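Local structure of surface-associated protein CshB (6YZG) at residues Glu49-Arg54 against Glu61-Pro66; Ser86-Ala91 against Gln111-Met116. The protein is a cell-wall-attached streptococcal surface adhesin, represented here by its second non-repetitive domain, which probably takes part in binding host fibronectin. All blocks are in the same frame, centred on the assembly; numbering follows the deposited sequence.

Contact 1: residues Glu49-Arg54 against Glu61-Pro66; sequences EIYKKR and EGTYDP. Unlike the reference sequence in segment 61-66: Asp65 (reference Asn).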
loop_
_atom_site.group_PDB
_atom_site.type_symbol
_atom_site.label_atom_id
_atom_site.label_comp_id
_atom_site.label_asym_id
_atom_site.label_seq_id
_atom_site.Cartn_x
_atom_site.Cartn_y
_atom_site.Cartn_z
ATOM N N GLU A 49 -22.822 -19.606 -6.465
ATOM C CA GLU A 49 -23.729 -19.443 -7.630
ATOM C C GLU A 49 -23.449 -18.091 -8.298
ATOM O O GLU A 49 -23.624 -17.996 -9.448
ATOM C CB GLU A 49 -25.194 -19.529 -7.207
ATOM C CG GLU A 49 -25.556 -20.892 -6.696
ATOM C CD GLU A 49 -25.976 -21.942 -7.700
ATOM O OE1 GLU A 49 -26.258 -21.601 -8.837
ATOM O OE2 GLU A 49 -26.082 -23.113 -7.287
ATOM N N ILE A 50 -23.022 -17.093 -7.524
ATOM C CA ILE A 50 -22.623 -15.791 -8.092
ATOM C C ILE A 50 -21.543 -16.031 -9.165
ATOM O O ILE A 50 -21.622 -15.553 -10.284
ATOM C CB ILE A 50 -22.161 -14.802 -7.014
ATOM C CG1 ILE A 50 -23.244 -14.508 -5.955
ATOM C CG2 ILE A 50 -21.633 -13.564 -7.688
ATOM C CD1 ILE A 50 -22.618 -14.145 -4.647
ATOM N N TYR A 51 -20.495 -16.742 -8.763
ATOM C CA TYR A 51 -19.362 -17.015 -9.662
ATOM C C TYR A 51 -19.820 -17.940 -10.843
ATOM O O TYR A 51 -19.427 -17.633 -11.966
ATOM C CB TYR A 51 -18.245 -17.671 -8.840
ATOM C CG TYR A 51 -17.023 -17.980 -9.654
ATOM C CD1 TYR A 51 -16.008 -17.047 -9.873
ATOM C CD2 TYR A 51 -16.893 -19.245 -10.239
ATOM C CE1 TYR A 51 -14.869 -17.354 -10.572
ATOM C CE2 TYR A 51 -15.753 -19.556 -10.951
ATOM C CZ TYR A 51 -14.742 -18.627 -11.099
ATOM O OH TYR A 51 -13.638 -18.962 -11.877
ATOM N N LYS A 52 -20.620 -18.932 -10.514
ATOM C CA LYS A 52 -21.202 -19.854 -11.567
ATOM C C LYS A 52 -21.826 -18.999 -12.656
ATOM O O LYS A 52 -21.516 -19.184 -13.873
ATOM C CB LYS A 52 -22.199 -20.802 -10.939
ATOM C CG LYS A 52 -22.860 -21.709 -11.970
ATOM C CD LYS A 52 -24.002 -22.453 -11.429
ATOM C CE LYS A 52 -24.418 -23.552 -12.399
ATOM N NZ LYS A 52 -25.701 -24.146 -11.958
ATOM N N LYS A 53 -22.636 -18.017 -12.279
ATOM C CA LYS A 53 -23.306 -17.176 -13.297
ATOM C C LYS A 53 -22.331 -16.269 -14.051
ATOM O O LYS A 53 -22.559 -16.011 -15.202
ATOM C CB LYS A 53 -24.495 -16.445 -12.674
ATOM C CG LYS A 53 -25.584 -17.378 -12.160
ATOM C CD LYS A 53 -26.674 -16.731 -11.360
ATOM C CE LYS A 53 -27.472 -17.709 -10.520
ATOM N NZ LYS A 53 -28.474 -17.010 -9.680
ATOM N N ARG A 54 -21.293 -15.776 -13.393
ATOM C CA ARG A 54 -20.329 -14.921 -14.062
ATOM C C ARG A 54 -19.530 -15.711 -15.112
ATOM O O ARG A 54 -19.152 -15.095 -16.103
ATOM C CB ARG A 54 -19.360 -14.255 -13.078
ATOM C CG ARG A 54 -20.080 -13.301 -12.123
ATOM C CD ARG A 54 -19.061 -12.710 -11.210
ATOM N NE ARG A 54 -19.619 -11.693 -10.287
ATOM C CZ ARG A 54 -18.890 -11.026 -9.422
ATOM N NH1 ARG A 54 -17.602 -11.277 -9.262
ATOM N NH2 ARG A 54 -19.451 -10.172 -8.557
ATOM N N GLU A 61 -15.937 -21.564 -17.896
ATOM C CA GLU A 61 -17.117 -22.087 -17.208
ATOM C C GLU A 61 -16.731 -23.254 -16.314
ATOM O O GLU A 61 -17.313 -23.419 -15.228
ATOM C CB GLU A 61 -18.189 -22.416 -18.256
ATOM C CG GLU A 61 -19.366 -23.155 -17.704
ATOM C CD GLU A 61 -20.390 -23.493 -18.790
ATOM O OE1 GLU A 61 -20.972 -22.576 -19.374
ATOM O OE2 GLU A 61 -20.548 -24.686 -19.097
ATOM N N GLY A 62 -15.753 -24.089 -16.693
ATOM C CA GLY A 62 -15.375 -25.282 -15.942
ATOM C C GLY A 62 -14.689 -24.970 -14.604
ATOM O O GLY A 62 -14.473 -25.868 -13.793
ATOM N N THR A 63 -14.357 -23.695 -14.366
ATOM C CA THR A 63 -13.662 -23.308 -13.099
ATOM C C THR A 63 -14.681 -23.176 -11.958
ATOM O O THR A 63 -14.260 -23.050 -10.826
ATOM C CB THR A 63 -12.881 -22.008 -13.223
ATOM O OG1 THR A 63 -13.748 -20.938 -13.604
ATOM C CG2 THR A 63 -11.764 -22.092 -14.266
ATOM N N TYR A 64 -15.966 -23.106 -12.254
ATOM C CA TYR A 64 -16.954 -23.179 -11.161
ATOM C C TYR A 64 -16.856 -24.510 -10.473
ATOM O O TYR A 64 -16.981 -25.575 -11.167
ATOM C CB TYR A 64 -18.361 -22.909 -11.665
ATOM C CG TYR A 64 -19.442 -23.300 -10.683
ATOM C CD1 TYR A 64 -19.566 -22.690 -9.442
ATOM C CD2 TYR A 64 -20.358 -24.285 -11.008
ATOM C CE1 TYR A 64 -20.567 -23.051 -8.559
ATOM C CE2 TYR A 64 -21.387 -24.620 -10.159
ATOM C CZ TYR A 64 -21.516 -23.972 -8.944
ATOM O OH TYR A 64 -22.483 -24.298 -8.029
ATOM N N ASP A 65 -16.627 -24.543 -9.177
ATOM C CA ASP A 65 -16.422 -25.814 -8.454
ATOM C C ASP A 65 -17.256 -25.739 -7.184
ATOM O O ASP A 65 -16.781 -25.192 -6.162
ATOM C CB ASP A 65 -14.938 -25.994 -8.125
ATOM C CG ASP A 65 -14.679 -27.291 -7.397
ATOM O OD1 ASP A 65 -15.668 -28.038 -7.174
ATOM O OD2 ASP A 65 -13.499 -27.530 -7.025
ATOM N N PRO A 66 -18.505 -26.264 -7.146
ATOM C CA PRO A 66 -19.320 -26.164 -5.943
ATOM C C PRO A 66 -18.727 -26.931 -4.769
ATOM O O PRO A 66 -19.150 -26.672 -3.655
ATOM C CB PRO A 66 -20.694 -26.694 -6.371
ATOM C CG PRO A 66 -20.367 -27.624 -7.505
ATOM C CD PRO A 66 -19.188 -26.995 -8.227
#
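With CG anti to the backbone N in both (chi1 -179° and 166°), Tyr51 and Tyr64 send their side chains past each other in opposite directions, where the short helix 49-55 meets the following loop with its 3-10 segment 61-63, on the surface of the CshA-type non-repetitive domain 2. Lys52 packs on the Tyr64 ring. Its CB sits over the centre of that ring, 3.5 Å from the centroid and only 9° off the normal, a well-centred CH-pi contact. The extended chain then runs on across the same face, with CD 3.6 Å from CE2 of Tyr64, so methylene groups rather than the ammonium cover the ring. Pro66 CD, from the same loop as Tyr64, lies over the other face, displaced toward the rim. Tyr51 presents its ring edge just after the 3-10 segment 61-63, where the backbone N of Tyr64 lies in the ring plane, 3.8 Å from CE2 of Tyr51. Tyr51 OH is also hydrogen-bonded to Asp206 N, while Thr63 OG1 is bonded to Thr60 O. The two hydroxyls are joined by a short hydrogen bond, donated by Tyr51 OH to Thr63 OG1 at 2.6 Å.

Contact 2: residues Ser86-Ala91 against Gln111-Met116; sequences SVTGAA and QLVYPM
A single antiparallel beta bridge, Thr88 with Val113, joins two otherwise irregular loop segments between strand 119-131 and the second subunit. It is a hydrogen-bonded pair: Thr88 N gives to Val113 O at 2.9 Å (159° at the hydrogen), and Val113 N returns a straight bond to Thr88 O, 2.9 Å at 179°. Val113 O also receives a CA-H...O contact from Val87 CA at 3.4 Å, so two donors from 86-91 meet this carbonyl. Val87 divides its methyls between two neighbours. CG1, anti to the backbone N (chi1 179°), meets Leu112 CD2 at 3.7 Å, while CG2 packs 3.6 Å from Tyr114 CD1; the Val87 backbone N lies in the plane of the Tyr114 ring at its edge. Trp121 of strand 119-131 stacks on that ring and also touches Val87, bringing the bridge against the main sheet. Toward the second subunit, Leu112 makes backbone hydrogen bonds and packs on Met258 of that chain. Thr88 CG2 faces Pro115 CG at 4.0 Å, whereas its OG1 accepts from Ala90 N, two residues on, at 3.1 Å. The arrangement is thus an isolated antiparallel bridge followed by an ST turn at Thr88.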
loop_
_atom_site.group_PDB
_atom_site.type_symbol
_atom_site.label_atom_id
_atom_site.label_comp_id
_atom_site.label_asym_id
_atom_site.label_seq_id
_atom_site.Cartn_x
_atom_site.Cartn_y
_atom_site.Cartn_z
ATOM N N SER A 86 -7.163 -22.610 9.712
ATOM C CA SER A 86 -8.596 -22.409 9.977
ATOM C C SER A 86 -8.824 -20.908 10.080
ATOM O O SER A 86 -7.945 -20.130 10.453
ATOM C CB SER A 86 -9.095 -23.126 11.206
ATOM O OG SER A 86 -8.952 -24.550 11.067
ATOM N N VAL A 87 -10.028 -20.517 9.743
ATOM C CA VAL A 87 -10.489 -19.148 10.000
ATOM C C VAL A 87 -10.531 -18.950 11.506
ATOM O O VAL A 87 -11.019 -19.884 12.212
ATOM C CB VAL A 87 -11.850 -18.909 9.359
ATOM C CG1 VAL A 87 -12.337 -17.502 9.649
ATOM C CG2 VAL A 87 -11.802 -19.165 7.848
ATOM N N THR A 88 -10.057 -17.835 11.992
ATOM C CA THR A 88 -9.966 -17.650 13.467
ATOM C C THR A 88 -9.993 -16.183 13.843
ATOM O O THR A 88 -9.617 -15.346 13.060
ATOM C CB THR A 88 -8.708 -18.331 13.997
ATOM O OG1 THR A 88 -8.728 -18.353 15.433
ATOM C CG2 THR A 88 -7.464 -17.672 13.485
ATOM N N GLY A 89 -10.447 -15.897 15.085
ATOM C CA GLY A 89 -10.305 -14.556 15.656
ATOM C C GLY A 89 -9.223 -14.529 16.700
ATOM O O GLY A 89 -9.034 -13.471 17.320
ATOM N N ALA A 90 -8.719 -15.709 17.007
ATOM C CA ALA A 90 -7.812 -15.889 18.156
ATOM C C ALA A 90 -6.580 -15.055 17.898
ATOM O O ALA A 90 -5.904 -15.374 16.923
ATOM C CB ALA A 90 -7.501 -17.359 18.331
ATOM N N ALA A 91 -6.375 -13.993 18.685
ATOM C CA ALA A 91 -5.149 -13.189 18.532
ATOM C C ALA A 91 -4.016 -14.201 18.654
ATOM O O ALA A 91 -3.763 -14.693 19.760
ATOM C CB ALA A 91 -5.095 -12.126 19.586
ATOM N N GLN A 111 -10.592 -8.270 13.960
ATOM C CA GLN A 111 -10.384 -8.906 12.650
ATOM C C GLN A 111 -10.609 -10.404 12.735
ATOM O O GLN A 111 -10.041 -11.077 13.645
ATOM C CB GLN A 111 -8.972 -8.621 12.160
ATOM C CG GLN A 111 -8.780 -7.218 11.705
ATOM C CD GLN A 111 -7.403 -6.959 11.174
ATOM O OE1 GLN A 111 -6.543 -7.841 11.191
ATOM N NE2 GLN A 111 -7.226 -5.732 10.758
ATOM N N LEU A 112 -11.268 -10.984 11.748
ATOM C CA LEU A 112 -11.317 -12.425 11.531
ATOM C C LEU A 112 -10.374 -12.771 10.383
ATOM O O LEU A 112 -10.424 -12.116 9.360
ATOM C CB LEU A 112 -12.749 -12.820 11.215
ATOM C CG LEU A 112 -13.073 -14.300 11.346
ATOM C CD1 LEU A 112 -13.115 -14.690 12.832
ATOM C CD2 LEU A 112 -14.381 -14.626 10.648
ATOM N N VAL A 113 -9.464 -13.705 10.619
ATOM C CA VAL A 113 -8.379 -13.939 9.644
ATOM C C VAL A 113 -8.250 -15.421 9.286
ATOM O O VAL A 113 -8.799 -16.237 9.914
ATOM C CB VAL A 113 -7.042 -13.420 10.218
ATOM C CG1 VAL A 113 -7.015 -11.908 10.389
ATOM C CG2 VAL A 113 -6.689 -14.112 11.526
ATOM N N TYR A 114 -7.507 -15.670 8.223
ATOM C CA TYR A 114 -7.142 -17.027 7.733
ATOM C C TYR A 114 -5.625 -16.924 7.740
ATOM O O TYR A 114 -5.093 -16.511 6.742
ATOM C CB TYR A 114 -7.742 -17.249 6.347
ATOM C CG TYR A 114 -7.767 -18.672 5.868
ATOM C CD1 TYR A 114 -8.485 -19.643 6.538
ATOM C CD2 TYR A 114 -7.127 -19.013 4.696
ATOM C CE1 TYR A 114 -8.554 -20.926 6.054
ATOM C CE2 TYR A 114 -7.172 -20.293 4.208
ATOM C CZ TYR A 114 -7.896 -21.250 4.885
ATOM O OH TYR A 114 -7.960 -22.500 4.405
ATOM N N PRO A 115 -4.979 -17.251 8.876
ATOM C CA PRO A 115 -3.624 -16.815 9.149
ATOM C C PRO A 115 -2.395 -17.417 8.473
ATOM O O PRO A 115 -1.443 -17.657 9.115
ATOM C CB PRO A 115 -3.590 -16.830 10.680
ATOM C CG PRO A 115 -4.387 -18.026 11.003
ATOM C CD PRO A 115 -5.540 -17.982 10.008
ATOM N N MET A 116 -2.535 -17.653 7.179
ATOM C CA MET A 116 -1.354 -17.905 6.336
ATOM C C MET A 116 -1.515 -17.058 5.092
ATOM O O MET A 116 -2.626 -16.793 4.644
ATOM C CB MET A 116 -1.215 -19.363 5.986
ATOM C CG MET A 116 -1.044 -20.202 7.238
ATOM S SD MET A 116 0.644 -20.391 7.666
ATOM C CE MET A 116 1.307 -21.356 6.284
HETATM O O HOH W 1 -9.702 -11.294 16.412
#

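How the contacts relate
From the N terminus, the chain passes through strands 24-30 and 33-41 before reaching helix 49-55, and contact 1 closes the short excursion that follows, with six residues between its segments. After strand 71-72 the chain enters a long irregular region, where contact 2 joins 86-91 to 111-116 across nineteen intervening residues, part of them not modelled, shortly before strand 119-131. The two closures follow one another in series, neither nested nor crossed. The centres of contact 1 and contact 2 lie about 26 Å apart. Their nearest atoms are about 14 Å apart, so they do not touch. Contact 1 joins helix 49-55 to the loop before strand 71-72 at the surface, contact 2 a buried loop pair beside the main sheet; both also adjoin the second subunit.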